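Hypothetical protein TTHA1281 (Thermus thermophilus, PDB 2E6X) is of unknown function, a small two-subunit alpha/beta protein of the DUF3248 family from a thermophilic bacterium. Local coordinates at residues 12-16 against 28-33; 23-27 against 52-57. One frame throughout, in Å; residues are numbered along the deposited sequence.

Interaction 1 (12-16 against 28-33); sequences HLVWR and VRVGLA
Trp15 and Val30 share a face of the sheet as a non-hydrogen-bonded pair, and their first torsions bring a methyl over the ring: Trp15 CG stands anti to its own carbonyl carbon (chi1 -66°), which swings the indole across to the neighbouring strand, while Val30 has CG2 anti to the backbone N and CG1 in the cramped site between N and the carbonyl carbon (chi1 65°). Val30 CG2 thus lies 3.6 Å from the centroid of the Trp15 six-membered ring, nearly along its normal, a CH-pi contact. Val28 approaches the same ring differently, its CG1 lying in the ring plane at the edge, 3.5 Å from Trp15 CZ3. With one valine over a face and the other at the edge, the indole is probably limited in its rotation. Further along, the side chains of the non-hydrogen-bonded pair Leu13-Leu32 set out in diverging directions, yet Leu13 CD2 still reaches Leu32 CD2 at 3.9 Å.

On the other face lie Val14, Arg16 and Arg29. Val14 CG2 rests 3.3 Å from Ala33 CA, and the Arg16 guanidinium folds back, its NH1 donating to Trp15 O from above the carbonyl plane. The extended Arg29 side chain leads away to Pro43 O and Glu65.

The backbones are tied by reciprocal bonds at two hydrogen-bonded pairs, Val14-Gly31 and Arg16-Arg29; Val14 N to Gly31 O is the shortest, at 2.7 Å. Ala33 N to His12 O, 2.8 Å, adds a more bent bond just past the strand end. Helix 36-41 packs against the Val14 and Arg16 side, and Met17 of the second subunit touches Trp15. With 162° between the N-to-C directions of segments 13-16 and 28-32 and regular cross-strand pairing, the arrangement is an antiparallel beta hairpin.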
# COMPACT_ATOMS: atom_id res chain seq x y z
N HIS A 12 0.93 -13.16 -5.86
CA HIS A 12 -0.06 -12.31 -5.22
C HIS A 12 0.68 -11.67 -4.08
O HIS A 12 1.51 -12.32 -3.44
CB HIS A 12 -1.24 -13.14 -4.70
CG HIS A 12 -2.02 -13.82 -5.79
ND1 HIS A 12 -1.68 -15.06 -6.30
CD2 HIS A 12 -3.11 -13.41 -6.49
CE1 HIS A 12 -2.52 -15.38 -7.27
NE2 HIS A 12 -3.40 -14.40 -7.41
N LEU A 13 0.41 -10.39 -3.86
CA LEU A 13 1.03 -9.61 -2.79
C LEU A 13 0.04 -9.47 -1.64
O LEU A 13 -1.16 -9.32 -1.86
CB LEU A 13 1.39 -8.22 -3.31
CG LEU A 13 2.35 -8.15 -4.50
CD1 LEU A 13 2.57 -6.70 -4.85
CD2 LEU A 13 3.68 -8.81 -4.16
N VAL A 14 0.55 -9.52 -0.41
CA VAL A 14 -0.30 -9.38 0.76
C VAL A 14 -0.08 -7.97 1.28
O VAL A 14 1.06 -7.51 1.35
CB VAL A 14 0.08 -10.36 1.87
CG1 VAL A 14 -0.99 -10.35 2.98
CG2 VAL A 14 0.24 -11.76 1.28
N TRP A 15 -1.18 -7.31 1.62
CA TRP A 15 -1.14 -5.95 2.14
C TRP A 15 -1.81 -5.86 3.50
O TRP A 15 -2.90 -6.42 3.69
CB TRP A 15 -1.87 -4.99 1.21
CG TRP A 15 -1.23 -4.80 -0.10
CD1 TRP A 15 -1.42 -5.56 -1.23
CD2 TRP A 15 -0.23 -3.83 -0.43
NE1 TRP A 15 -0.60 -5.12 -2.24
CE2 TRP A 15 0.14 -4.06 -1.77
CE3 TRP A 15 0.39 -2.80 0.28
CZ2 TRP A 15 1.10 -3.28 -2.42
CZ3 TRP A 15 1.35 -2.02 -0.37
CH2 TRP A 15 1.70 -2.28 -1.70
N ARG A 16 -1.17 -5.15 4.44
CA ARG A 16 -1.72 -4.92 5.77
C ARG A 16 -1.33 -3.50 6.15
O ARG A 16 -0.25 -3.02 5.78
CB ARG A 16 -1.13 -5.88 6.82
CG ARG A 16 -1.47 -7.39 6.62
CD ARG A 16 -2.95 -7.69 6.86
NE ARG A 16 -3.19 -9.14 6.81
CZ ARG A 16 -3.48 -9.82 5.70
NH1 ARG A 16 -3.60 -9.18 4.54
NH2 ARG A 16 -3.62 -11.14 5.75
N VAL A 28 2.50 0.59 6.28
CA VAL A 28 1.98 -0.30 5.25
C VAL A 28 2.95 -1.45 5.15
O VAL A 28 4.19 -1.25 4.99
CB VAL A 28 1.85 0.42 3.92
CG1 VAL A 28 1.58 -0.58 2.78
CG2 VAL A 28 0.69 1.44 4.05
N ARG A 29 2.44 -2.66 5.32
CA ARG A 29 3.33 -3.81 5.20
C ARG A 29 2.94 -4.56 3.94
O ARG A 29 1.75 -4.76 3.68
CB ARG A 29 3.22 -4.74 6.42
CG ARG A 29 3.69 -4.07 7.66
CD ARG A 29 3.42 -4.92 8.88
NE ARG A 29 4.06 -4.31 10.05
CZ ARG A 29 3.81 -4.67 11.30
NH1 ARG A 29 2.92 -5.64 11.53
NH2 ARG A 29 4.41 -4.03 12.30
N VAL A 30 3.95 -4.96 3.17
CA VAL A 30 3.72 -5.69 1.92
C VAL A 30 4.70 -6.85 1.70
O VAL A 30 5.89 -6.76 2.05
CB VAL A 30 3.79 -4.73 0.70
CG1 VAL A 30 5.22 -4.17 0.54
CG2 VAL A 30 3.40 -5.48 -0.55
N GLY A 31 4.21 -7.94 1.14
CA GLY A 31 5.06 -9.09 0.89
C GLY A 31 4.35 -10.07 -0.02
O GLY A 31 3.18 -9.86 -0.37
N LEU A 32 5.05 -11.12 -0.43
CA LEU A 32 4.42 -12.14 -1.27
C LEU A 32 3.42 -12.92 -0.44
O LEU A 32 3.54 -12.96 0.79
CB LEU A 32 5.45 -13.12 -1.81
CG LEU A 32 6.35 -12.62 -2.93
CD1 LEU A 32 7.36 -13.69 -3.26
CD2 LEU A 32 5.50 -12.26 -4.15
N ALA A 33 2.47 -13.57 -1.10
CA ALA A 33 1.47 -14.37 -0.40
C ALA A 33 2.13 -15.45 0.48
O ALA A 33 1.61 -15.80 1.54
CB ALA A 33 0.51 -15.04 -1.40
O HOH W 1 2.47 -15.35 -3.97

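Interaction 2 (23-27 against 52-57); sequences EDVLV and EMRRLV
Asp24 and Arg55 make the polar half of this contact, an end-on salt bridge in which the carboxylate and guanidinium planes are only 14° apart. Arg55 NH2 donates to Asp24 OD1 at 3.1 Å and Arg55 NH1 to Asp24 OD2 at 3.3 Å, each oxygen using its syn lone pair; a weak bond from NH2 to OD2 adds to the grip. Asp24, at the centre of an inverse gamma turn, sends its carboxylate to the helix with CG anti to the backbone N (chi1 -170°), and the bend of Arg55 at chi3 brings its two terminal nitrogens round to face it. Glu52 OE2 joins the network through a long salt bridge to Arg55 NH2, and it lies 4.0 Å from Asp24 OD1, a nearness of like charges that the arginine they share probably offsets. Arg55 NH1 is shared with Glu59. With an alanine at the Asp24 position, Arg55 would probably lose the acceptor that takes both its terminal nitrogens and be steered by Glu52 and Glu59 alone, and the turn would lose its charged tie to the helix.

The apolar half is centred on Leu26, which points at the helix and meets three of its residues: its CB faces Leu56 CB at 4.0 Å, its CD2 touches Val57 CG2 at 3.7 Å, and its CD1 comes more loosely to CG of selenomethionine Met53. Leu56 joins the two halves, with CD2 lying 3.6 Å from Asp24 O while its CG packs over one face of the Arg55 guanidinium.

Helix 50-58 thus covers the beginning of strand 26-32 and the turn before it. Met17 of strand 13-19 and Val62 of strand 62-66 also touch Leu26, and Leu13 and Val64 of the second subunit pack on Met53 and Val57.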
# COMPACT_ATOMS: atom_id res chain seq x y z
N GLU A 23 4.00 5.63 17.68
CA GLU A 23 4.31 6.88 16.98
C GLU A 23 3.18 7.18 16.02
O GLU A 23 2.49 6.29 15.57
CB GLU A 23 5.66 6.80 16.21
CG GLU A 23 5.85 5.51 15.43
CD GLU A 23 7.02 5.57 14.45
OE1 GLU A 23 7.85 6.47 14.60
OE2 GLU A 23 7.09 4.72 13.55
N ASP A 24 3.00 8.45 15.72
CA ASP A 24 1.94 8.88 14.83
C ASP A 24 2.36 8.61 13.38
O ASP A 24 2.59 9.53 12.61
CB ASP A 24 1.70 10.36 15.09
CG ASP A 24 0.46 10.86 14.40
OD1 ASP A 24 -0.55 10.15 14.46
OD2 ASP A 24 0.50 11.94 13.80
N VAL A 25 2.44 7.34 13.01
CA VAL A 25 2.86 6.96 11.66
C VAL A 25 1.99 5.83 11.07
O VAL A 25 1.71 4.84 11.76
CB VAL A 25 4.32 6.49 11.70
CG1 VAL A 25 4.74 5.98 10.34
CG2 VAL A 25 5.25 7.68 12.12
N LEU A 26 1.58 6.00 9.81
CA LEU A 26 0.80 4.96 9.14
C LEU A 26 1.81 3.94 8.60
O LEU A 26 2.75 4.30 7.89
CB LEU A 26 -0.01 5.52 7.95
CG LEU A 26 -0.63 4.36 7.13
CD1 LEU A 26 -1.85 3.78 7.93
CD2 LEU A 26 -1.09 4.85 5.75
N VAL A 27 1.62 2.67 8.95
CA VAL A 27 2.53 1.64 8.46
C VAL A 27 1.83 0.78 7.40
O VAL A 27 0.67 0.36 7.55
CB VAL A 27 3.03 0.73 9.63
CG1 VAL A 27 3.88 -0.41 9.11
CG2 VAL A 27 3.85 1.59 10.67
N GLU A 52 -8.08 9.52 9.26
CA GLU A 52 -6.79 9.61 9.89
C GLU A 52 -5.76 9.10 8.88
O GLU A 52 -4.68 9.63 8.79
CB GLU A 52 -6.70 8.76 11.17
CG GLU A 52 -5.50 9.24 12.03
CD GLU A 52 -5.22 8.44 13.30
OE1 GLU A 52 -6.15 7.93 13.97
OE2 GLU A 52 -4.02 8.34 13.65
N MSE A 53 -6.09 8.02 8.18
CA MSE A 53 -5.18 7.47 7.17
C MSE A 53 -4.92 8.49 6.09
O MSE A 53 -3.80 8.63 5.65
CB MSE A 53 -5.75 6.20 6.51
CG MSE A 53 -5.83 4.98 7.42
SE MSE A 53 -6.28 3.39 6.36
CE MSE A 53 -5.97 4.18 4.62
N ARG A 54 -5.95 9.23 5.69
CA ARG A 54 -5.73 10.21 4.64
C ARG A 54 -4.76 11.29 5.15
O ARG A 54 -3.81 11.65 4.48
CB ARG A 54 -7.09 10.83 4.20
CG ARG A 54 -6.95 12.07 3.36
CD ARG A 54 -8.34 12.67 3.06
NE ARG A 54 -8.26 13.95 2.36
CZ ARG A 54 -8.20 15.13 2.96
NH1 ARG A 54 -8.23 15.21 4.31
NH2 ARG A 54 -8.13 16.25 2.22
N ARG A 55 -5.01 11.77 6.37
CA ARG A 55 -4.17 12.79 6.99
C ARG A 55 -2.68 12.36 7.03
O ARG A 55 -1.77 13.11 6.66
CB ARG A 55 -4.65 13.07 8.42
CG ARG A 55 -3.67 13.93 9.24
CD ARG A 55 -4.14 14.26 10.67
NE ARG A 55 -3.98 13.16 11.64
CZ ARG A 55 -2.82 12.76 12.17
NH1 ARG A 55 -1.69 13.38 11.84
NH2 ARG A 55 -2.78 11.74 13.03
N LEU A 56 -2.46 11.14 7.48
CA LEU A 56 -1.11 10.62 7.61
C LEU A 56 -0.42 10.48 6.24
O LEU A 56 0.77 10.81 6.10
CB LEU A 56 -1.18 9.29 8.38
CG LEU A 56 -1.51 9.45 9.88
CD1 LEU A 56 -1.76 8.08 10.49
CD2 LEU A 56 -0.34 10.17 10.66
N VAL A 57 -1.14 10.04 5.23
CA VAL A 57 -0.52 9.91 3.92
C VAL A 57 -0.23 11.31 3.41
O VAL A 57 0.88 11.60 2.98
CB VAL A 57 -1.42 9.16 2.92
CG1 VAL A 57 -0.72 9.15 1.48
CG2 VAL A 57 -1.61 7.71 3.42

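Strand 26-32 serves both contacts, its first two residues in interaction 2 and the rest in interaction 1, and their centres are about 18 Å apart. Interaction 1 builds the sheet itself: it lies nearer the centre of the chain and depends on backbone pairing, with aromatic and aliphatic packing on the tryptophan face and smaller aliphatic contacts besides. Interaction 2 lies farther out and sets a helix against the sheet mainly through side chains, with no backbone pairing, combining buried leucine packing with a charged network. Interaction 1 runs from buried strand residues to exposed His12 and Ala33, interaction 2 from buried to partly exposed. Their segments alternate along the chain, and both reach the second subunit.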